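Local coordinates for lysine-sensitive aspartokinase 3 (Escherichia coli, PDB 2J0W), which catalyses the ATP-dependent phosphorylation of L-aspartate to 4-phospho-L-aspartate, the first step toward lysine, and is feedback-inhibited by lysine, at residues T111-L114 and V115-G118; N149-F152 and G153-E156; G186-N189 and K190-T194; A303-R306 and N307-L310. All coordinates share one frame; numbering follows the deposited sequence.

Interaction 1 of 4, residues T111-L114 and V115-G118; sequences TDEL and VSHG
The carbonyl oxygen of E113 is gripped by two side chains from the next turn of the helix. The hydroxyl of S116 donates to it, OG to O 2.6 Å, from well above the carbonyl plane. This follows from a chi1 of 63°, which tucks OG between the backbone N and the carbonyl carbon of S116, facing back along the helix. From H117, ND1 adds a weak bond to E113 O at 2.9 Å, with that oxygen lying at the ring edge; a second weak bond runs from ND1 to L114 O. The carboxylate of E113 closes on the same imidazole, OE2 reaching 3.2 Å from H117 CE1 with the two planes 81° apart, while its OE1 is held by T193. These residues belong to helix 108-131 of the amino acid kinase fold, which also carries the substrate-binding E119. Its backbone bonds shift here: V115 N to T111 O (2.6 Å) and S116 N to D112 O (2.9 Å) span four residues, but H117 N goes to L114 O (3.2 Å), only three back. With an alanine in place of H117, E113 O would probably keep the serine hydroxyl but lose its ring donor, and N94, which receives a weak bond from NE2, would be left without that partner. L114 and V115 pack on L48 of helix 44-51, V115 also on the substrate-binding T45, and H117 leans on I95 and L98 of helix 82-102. V115 CG2 meets T111 CG2 at 4.1 Å, the two side chains pointing the same way.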
loop_
_atom_site.group_PDB
_atom_site.type_symbol
_atom_site.label_atom_id
_atom_site.label_comp_id
_atom_site.label_asym_id
_atom_site.label_seq_id
_atom_site.Cartn_x
_atom_site.Cartn_y
_atom_site.Cartn_z
ATOM N N THR A 111 7.174 32.575 14.123
ATOM C CA THR A 111 6.790 31.629 15.163
ATOM C C THR A 111 8.011 30.882 15.742
ATOM O O THR A 111 8.174 30.787 16.966
ATOM C CB THR A 111 5.778 30.629 14.598
ATOM O OG1 THR A 111 4.505 31.276 14.441
ATOM C CG2 THR A 111 5.641 29.424 15.527
ATOM N N ASP A 112 8.874 30.368 14.865
ATOM C CA ASP A 112 10.069 29.661 15.313
ATOM C C ASP A 112 10.928 30.598 16.154
ATOM O O ASP A 112 11.490 30.193 17.173
ATOM C CB ASP A 112 10.891 29.150 14.116
ATOM C CG ASP A 112 10.534 27.719 13.716
ATOM O OD1 ASP A 112 9.473 27.220 14.140
ATOM O OD2 ASP A 112 11.312 27.093 12.962
ATOM N N GLU A 113 11.022 31.855 15.726
ATOM C CA GLU A 113 11.836 32.841 16.435
ATOM C C GLU A 113 11.260 33.219 17.790
ATOM O O GLU A 113 11.990 33.413 18.758
ATOM C CB GLU A 113 11.991 34.103 15.600
ATOM C CG GLU A 113 12.648 35.251 16.368
ATOM C CD GLU A 113 14.021 34.904 16.916
ATOM O OE1 GLU A 113 14.858 34.371 16.155
ATOM O OE2 GLU A 113 14.270 35.180 18.107
ATOM N N LEU A 114 9.944 33.339 17.858
ATOM C CA LEU A 114 9.312 33.698 19.108
ATOM C C LEU A 114 9.280 32.470 20.006
ATOM O O LEU A 114 9.593 32.549 21.191
ATOM C CB LEU A 114 7.896 34.197 18.836
ATOM C CG LEU A 114 7.170 34.877 19.987
ATOM C CD1 LEU A 114 5.888 35.483 19.456
ATOM C CD2 LEU A 114 6.878 33.883 21.079
ATOM N N VAL A 115 8.909 31.323 19.452
ATOM C CA VAL A 115 8.834 30.139 20.292
ATOM C C VAL A 115 10.186 29.702 20.813
ATOM O O VAL A 115 10.273 29.082 21.857
ATOM C CB VAL A 115 8.172 28.952 19.570
ATOM C CG1 VAL A 115 8.437 27.679 20.350
ATOM C CG2 VAL A 115 6.656 29.176 19.457
ATOM N N SER A 116 11.247 30.033 20.104
ATOM C CA SER A 116 12.567 29.634 20.544
ATOM C C SER A 116 12.855 30.165 21.953
ATOM O O SER A 116 13.533 29.504 22.750
ATOM C CB SER A 116 13.603 30.160 19.566
ATOM O OG SER A 116 13.576 31.568 19.578
ATOM N N HIS A 117 12.326 31.344 22.267
ATOM C CA HIS A 117 12.530 31.964 23.582
ATOM C C HIS A 117 12.286 31.098 24.836
ATOM O O HIS A 117 12.904 31.343 25.877
ATOM C CB HIS A 117 11.704 33.249 23.674
ATOM C CG HIS A 117 12.259 34.371 22.851
ATOM N ND1 HIS A 117 12.289 34.340 21.473
ATOM C CD2 HIS A 117 12.874 35.522 23.212
ATOM C CE1 HIS A 117 12.901 35.420 21.021
ATOM N NE2 HIS A 117 13.267 36.153 22.057
ATOM N N GLY A 118 11.408 30.097 24.742
ATOM C CA GLY A 118 11.120 29.231 25.881
ATOM C C GLY A 118 12.336 28.472 26.389
ATOM O O GLY A 118 12.707 28.572 27.568
#

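Interaction 2 of 4, residues N149-F152 and G153-E156; sequences NDRF and GRAE
The like-charged guanidinium groups of R151 and R154 run side by side and point the same way, with NH2 of R151 modelled only 2.7 Å from NH2 of R154. Both atoms are donors, so the exact spacing is doubtful; the groups meet at their edges, their planes 50° apart. R151 is extended from CG to NE, with CG anti to the backbone N (chi1 -177°). R154 has a neutral partner in T356 O, and the carboxylate of E156 may ease the charge, although its OE2 stays 4.3 Å from R151 NE, beyond a salt bridge. The arginines are the first and last residues of a type II beta turn, whose closing bond from R154 N to R151 O is weak at 3.5 Å. G153 takes its third position with phi 103°, where a CB would run into F152 O. Just before the turn, N149 OD1 accepts from R151 N (3.0 Å), making an Asx turn, and from E156 N (3.0 Å) through the opposite face of the amide. N149 N donates to E156 O at 3.1 Å, pinning the base of the loop. The loop lies between strand 137-139 and helix 159-176. F152 rests on P108 and A109 of helix 108-131, whose D112 accepts from G153 N; A155 bonds through its backbone to T195 of strand 193-195, and G153 is hydrogen-bonded to T359 of the ACT region.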
loop_
_atom_site.group_PDB
_atom_site.type_symbol
_atom_site.label_atom_id
_atom_site.label_comp_id
_atom_site.label_asym_id
_atom_site.label_seq_id
_atom_site.Cartn_x
_atom_site.Cartn_y
_atom_site.Cartn_z
ATOM N N ASN A 149 17.969 23.323 7.705
ATOM C CA ASN A 149 17.555 23.935 6.459
ATOM C C ASN A 149 16.658 25.118 6.837
ATOM O O ASN A 149 16.593 25.511 8.000
ATOM C CB ASN A 149 16.741 22.945 5.633
ATOM C CG ASN A 149 15.593 22.355 6.419
ATOM O OD1 ASN A 149 15.104 22.960 7.373
ATOM N ND2 ASN A 149 15.149 21.174 6.018
ATOM N N ASP A 150 15.932 25.644 5.854
ATOM C CA ASP A 150 15.047 26.783 6.068
ATOM C C ASP A 150 13.574 26.405 6.194
ATOM O O ASP A 150 12.697 27.272 6.085
ATOM C CB ASP A 150 15.223 27.792 4.931
ATOM C CG ASP A 150 14.865 27.213 3.572
ATOM O OD1 ASP A 150 15.349 27.758 2.553
ATOM O OD2 ASP A 150 14.097 26.224 3.515
ATOM N N ARG A 151 13.301 25.119 6.414
ATOM C CA ARG A 151 11.924 24.648 6.568
ATOM C C ARG A 151 11.442 24.976 7.987
ATOM O O ARG A 151 11.549 24.136 8.883
ATOM C CB ARG A 151 11.846 23.133 6.348
ATOM C CG ARG A 151 10.422 22.612 6.423
ATOM C CD ARG A 151 10.317 21.157 6.058
ATOM N NE ARG A 151 8.923 20.737 5.923
ATOM C CZ ARG A 151 8.033 21.316 5.119
ATOM N NH1 ARG A 151 8.377 22.356 4.369
ATOM N NH2 ARG A 151 6.795 20.842 5.048
ATOM N N PHE A 152 10.912 26.181 8.195
ATOM C CA PHE A 152 10.472 26.584 9.531
ATOM C C PHE A 152 9.275 25.801 10.075
ATOM O O PHE A 152 8.361 25.452 9.334
ATOM C CB PHE A 152 10.165 28.083 9.565
ATOM C CG PHE A 152 11.343 28.954 9.227
ATOM C CD1 PHE A 152 11.574 29.363 7.912
ATOM C CD2 PHE A 152 12.222 29.370 10.224
ATOM C CE1 PHE A 152 12.668 30.179 7.596
ATOM C CE2 PHE A 152 13.320 30.185 9.927
ATOM C CZ PHE A 152 13.550 30.595 8.608
ATOM N N GLY A 153 9.295 25.532 11.381
ATOM C CA GLY A 153 8.221 24.780 12.006
ATOM C C GLY A 153 8.636 23.341 12.259
ATOM O O GLY A 153 8.174 22.699 13.205
ATOM N N ARG A 154 9.506 22.837 11.390
ATOM C CA ARG A 154 10.019 21.485 11.507
ATOM C C ARG A 154 11.257 21.382 10.637
ATOM O O ARG A 154 11.307 20.605 9.686
ATOM C CB ARG A 154 8.955 20.468 11.088
ATOM C CG ARG A 154 8.367 20.716 9.730
ATOM C CD ARG A 154 7.131 19.856 9.540
ATOM N NE ARG A 154 6.825 19.631 8.131
ATOM C CZ ARG A 154 5.743 18.994 7.696
ATOM N NH1 ARG A 154 4.851 18.520 8.563
ATOM N NH2 ARG A 154 5.562 18.817 6.391
ATOM N N ALA A 155 12.248 22.200 10.975
ATOM C CA ALA A 155 13.508 22.253 10.251
ATOM C C ALA A 155 14.219 20.915 10.324
ATOM O O ALA A 155 14.085 20.185 11.292
ATOM C CB ALA A 155 14.399 23.347 10.832
ATOM N N GLU A 156 14.983 20.600 9.292
ATOM C CA GLU A 156 15.704 19.342 9.246
ATOM C C GLU A 156 17.196 19.593 9.421
ATOM O O GLU A 156 17.793 20.413 8.714
ATOM C CB GLU A 156 15.437 18.650 7.919
ATOM C CG GLU A 156 13.969 18.340 7.694
ATOM C CD GLU A 156 13.655 18.059 6.236
ATOM O OE1 GLU A 156 14.507 17.432 5.566
ATOM O OE2 GLU A 156 12.560 18.454 5.768
#

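Interaction 3 of 4, residues G186-N189 and K190-T194; sequences GSEN and KGRTT
From CB outward, the side chain of E188 folds back over the turn that follows it. Its CB packs 3.9 Å from T194 CG2; the chain then bends at chi2 (-91°), bringing CG and CD over the backbone N of K190. At the tip, OE1 accepts from R192 N at 3.2 Å, on the syn side and somewhat out of plane, and lies 2.5 Å from K190 N. OE2 takes a salt bridge side-on from R192, NE at 2.9 Å and NH2 at 3.1 Å, both from the same face of the carboxylate. OE2 sits in the guanidinium plane, the two groups turned 47° apart. The carboxylate lies against the loop of a beta hairpin formed by strands 185-187 and 193-195, a type I turn from E188 to G191 followed by a G1 beta bulge. E188 N donates to R192 O (2.8 Å), G191 N returns a weak bond to E188 O, and G191 has positive phi. Exchanging E188 for an alanine would probably leave R192 without its counter-charge, its guanidinium freer to swing and its amide N deprived of OE1. Further along, G186 and T194 form a hydrogen-bonded antiparallel pair, T194 N to G186 O being 2.8 Å. On one face S187 OG bonds R147, and T193 OG1 bonds E113 of helix 108-131, with R143 as a second partner of both; on the other, T194 OG1 bonds T148.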
loop_
_atom_site.group_PDB
_atom_site.type_symbol
_atom_site.label_atom_id
_atom_site.label_comp_id
_atom_site.label_asym_id
_atom_site.label_seq_id
_atom_site.Cartn_x
_atom_site.Cartn_y
_atom_site.Cartn_z
ATOM N N GLY A 186 17.208 25.658 16.356
ATOM C CA GLY A 186 18.385 25.672 15.514
ATOM C C GLY A 186 18.448 26.982 14.756
ATOM O O GLY A 186 17.658 27.885 15.022
ATOM N N SER A 187 19.388 27.090 13.822
ATOM C CA SER A 187 19.523 28.294 13.011
ATOM C C SER A 187 19.778 27.860 11.590
ATOM O O SER A 187 20.521 26.918 11.341
ATOM C CB SER A 187 20.678 29.173 13.506
ATOM O OG SER A 187 21.909 28.473 13.469
ATOM N N GLU A 188 19.151 28.545 10.649
ATOM C CA GLU A 188 19.315 28.206 9.247
ATOM C C GLU A 188 20.564 28.889 8.642
ATOM O O GLU A 188 21.372 29.478 9.366
ATOM C CB GLU A 188 18.010 28.538 8.511
ATOM C CG GLU A 188 18.153 29.140 7.157
ATOM C CD GLU A 188 18.179 30.642 7.213
ATOM O OE1 GLU A 188 18.896 31.201 8.075
ATOM O OE2 GLU A 188 17.475 31.259 6.387
ATOM N N ASN A 189 20.755 28.774 7.335
ATOM C CA ASN A 189 21.918 29.368 6.704
ATOM C C ASN A 189 22.066 30.874 6.907
ATOM O O ASN A 189 23.148 31.356 7.220
ATOM C CB ASN A 189 21.911 29.049 5.210
ATOM C CG ASN A 189 23.040 28.128 4.814
ATOM O OD1 ASN A 189 24.212 28.466 4.978
ATOM N ND2 ASN A 189 22.698 26.955 4.295
ATOM N N LYS A 190 20.982 31.617 6.736
ATOM C CA LYS A 190 21.037 33.067 6.886
ATOM C C LYS A 190 20.765 33.579 8.304
ATOM O O LYS A 190 20.140 34.629 8.488
ATOM C CB LYS A 190 20.076 33.715 5.890
ATOM C CG LYS A 190 20.319 33.265 4.458
ATOM C CD LYS A 190 19.297 33.841 3.481
ATOM C CE LYS A 190 19.649 33.479 2.034
ATOM N NZ LYS A 190 18.646 33.977 1.044
ATOM N N GLY A 191 21.232 32.814 9.293
ATOM C CA GLY A 191 21.108 33.187 10.699
ATOM C C GLY A 191 19.760 33.174 11.398
ATOM O O GLY A 191 19.701 33.311 12.621
ATOM N N ARG A 192 18.680 33.027 10.634
ATOM C CA ARG A 192 17.331 33.000 11.194
ATOM C C ARG A 192 17.127 31.769 12.066
ATOM O O ARG A 192 17.672 30.702 11.777
ATOM C CB ARG A 192 16.312 33.014 10.062
ATOM C CG ARG A 192 16.471 34.230 9.171
ATOM C CD ARG A 192 15.379 34.335 8.141
ATOM N NE ARG A 192 15.539 33.380 7.052
ATOM C CZ ARG A 192 14.617 33.176 6.116
ATOM N NH1 ARG A 192 13.481 33.861 6.151
ATOM N NH2 ARG A 192 14.833 32.300 5.143
ATOM N N THR A 193 16.346 31.924 13.133
ATOM C CA THR A 193 16.086 30.830 14.060
ATOM C C THR A 193 15.048 29.848 13.539
ATOM O O THR A 193 14.048 30.240 12.939
ATOM C CB THR A 193 15.600 31.346 15.431
ATOM O OG1 THR A 193 16.496 32.358 15.914
ATOM C CG2 THR A 193 15.586 30.203 16.449
ATOM N N THR A 194 15.298 28.561 13.779
ATOM C CA THR A 194 14.385 27.493 13.364
ATOM C C THR A 194 14.090 26.588 14.543
ATOM O O THR A 194 14.757 26.668 15.576
ATOM C CB THR A 194 15.020 26.614 12.293
ATOM O OG1 THR A 194 16.260 26.091 12.800
ATOM C CG2 THR A 194 15.270 27.420 11.013
#

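Interaction 4 of 4, residues A303-R306 and N307-L310; sequences ALRR and NQTL
R305 takes hold of Q308 with two nitrogens on a single oxygen: NE lies 2.8 Å and NH2 3.1 Å from Q308 OE1. Both donors arrive from the same face of the amide, NE from well above the carbonyl plane and NH2 tilted less, while OE1 itself sits in the plane of the guanidinium. The side chains cross at about a right angle, their flat groups 43° apart. On its other branch the amide donates, NE2 to R306 O at 2.9 Å. A bend at chi2 (-64°) folds Q308 back toward the preceding strand, so that its amide bridges the side chain of R305 and the carbonyl of R306. In the second shell, D354 accepts from Q308 NE2, and R305 NH1 is fixed by a salt bridge to D340 and a bond to T253 O. At the corner a water accepts from N307 N at 2.8 Å and, weakly, from R306 NH1. Left-handed backbone angles at N307 turn the chain within strand 299-313: before the corner A303 and R305 bond strand 386-393; after it Q308 still bonds L386 of that strand, while T309 turns to L353 and L310 to E383. The amide links the two arms of a cornered strand in the antiparallel sheet of the regulatory part, within the region required for homodimerization and beside D340 of the allosteric lysine site.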
loop_
_atom_site.group_PDB
_atom_site.type_symbol
_atom_site.label_atom_id
_atom_site.label_comp_id
_atom_site.label_asym_id
_atom_site.label_seq_id
_atom_site.Cartn_x
_atom_site.Cartn_y
_atom_site.Cartn_z
ATOM N N ALA A 303 0.470 1.358 19.821
ATOM C CA ALA A 303 0.698 2.795 19.695
ATOM C C ALA A 303 -0.491 3.423 18.986
ATOM O O ALA A 303 -1.031 2.860 18.029
ATOM C CB ALA A 303 1.973 3.054 18.913
ATOM N N LEU A 304 -0.892 4.595 19.464
ATOM C CA LEU A 304 -2.020 5.321 18.898
ATOM C C LEU A 304 -1.558 6.641 18.289
ATOM O O LEU A 304 -0.776 7.370 18.895
ATOM C CB LEU A 304 -3.042 5.591 19.998
ATOM C CG LEU A 304 -4.235 6.493 19.694
ATOM C CD1 LEU A 304 -5.242 5.771 18.795
ATOM C CD2 LEU A 304 -4.884 6.883 21.019
ATOM N N ARG A 305 -2.020 6.931 17.076
ATOM C CA ARG A 305 -1.684 8.185 16.397
ATOM C C ARG A 305 -3.021 8.802 15.988
ATOM O O ARG A 305 -3.707 8.309 15.095
ATOM C CB ARG A 305 -0.811 7.926 15.168
ATOM C CG ARG A 305 0.089 9.095 14.820
ATOM C CD ARG A 305 1.186 8.705 13.834
ATOM N NE ARG A 305 0.686 8.509 12.472
ATOM C CZ ARG A 305 1.440 8.053 11.479
ATOM N NH1 ARG A 305 2.716 7.751 11.700
ATOM N NH2 ARG A 305 0.926 7.895 10.268
ATOM N N ARG A 306 -3.386 9.877 16.672
ATOM C CA ARG A 306 -4.653 10.566 16.451
ATOM C C ARG A 306 -4.703 11.594 15.333
ATOM O O ARG A 306 -3.678 12.090 14.872
ATOM C CB ARG A 306 -5.082 11.260 17.738
ATOM C CG ARG A 306 -5.546 10.328 18.814
ATOM C CD ARG A 306 -6.765 10.916 19.466
ATOM N NE ARG A 306 -7.577 9.899 20.115
ATOM C CZ ARG A 306 -8.869 9.722 19.866
ATOM N NH1 ARG A 306 -9.488 10.493 18.978
ATOM N NH2 ARG A 306 -9.546 8.787 20.520
ATOM N N ASN A 307 -5.931 11.933 14.948
ATOM C CA ASN A 307 -6.193 12.920 13.911
ATOM C C ASN A 307 -5.498 12.602 12.603
ATOM O O ASN A 307 -4.839 13.454 11.998
ATOM C CB ASN A 307 -5.780 14.304 14.387
ATOM C CG ASN A 307 -6.286 14.596 15.768
ATOM O OD1 ASN A 307 -7.462 14.377 16.061
ATOM N ND2 ASN A 307 -5.401 15.095 16.637
ATOM N N GLN A 308 -5.649 11.361 12.173
ATOM C CA GLN A 308 -5.059 10.943 10.929
ATOM C C GLN A 308 -6.053 11.311 9.830
ATOM O O GLN A 308 -7.248 11.472 10.078
ATOM C CB GLN A 308 -4.798 9.439 10.957
ATOM C CG GLN A 308 -3.925 9.006 12.122
ATOM C CD GLN A 308 -2.518 9.586 12.071
ATOM O OE1 GLN A 308 -1.706 9.212 11.229
ATOM N NE2 GLN A 308 -2.225 10.504 12.979
ATOM N N THR A 309 -5.542 11.475 8.622
ATOM C CA THR A 309 -6.378 11.808 7.484
ATOM C C THR A 309 -6.199 10.707 6.436
ATOM O O THR A 309 -5.068 10.310 6.148
ATOM C CB THR A 309 -5.955 13.162 6.883
ATOM O OG1 THR A 309 -5.940 14.160 7.914
ATOM C CG2 THR A 309 -6.919 13.577 5.781
ATOM N N LEU A 310 -7.301 10.191 5.889
ATOM C CA LEU A 310 -7.206 9.151 4.859
ATOM C C LEU A 310 -7.479 9.738 3.477
ATOM O O LEU A 310 -8.626 10.024 3.124
ATOM C CB LEU A 310 -8.186 7.992 5.108
ATOM C CG LEU A 310 -8.064 6.887 4.037
ATOM C CD1 LEU A 310 -6.745 6.138 4.216
ATOM C CD2 LEU A 310 -9.242 5.919 4.121
HETATM O O HOH W 1 -8.391 11.188 16.035
#

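In the fold
Each contact is local and joins adjoining residues, so the four follow one another in series along the chain, without nesting or crossing. Interaction 1 lies within helix 108-131, interaction 2 closes a tight turn within the loop between strand 137-139 and helix 159-176, and interaction 3 closes the hairpin of strands 185-187 and 193-195. Within the kinase fold, helix, loop and hairpin form one packed cluster, whose helix comes nearest the bound aspartate, each of the three touching the other two. Interaction 4 turns the corner of strand 299-313 in the regulatory part, its nearest atoms about 11 Å from interaction 2 and about 22 Å from interaction 3.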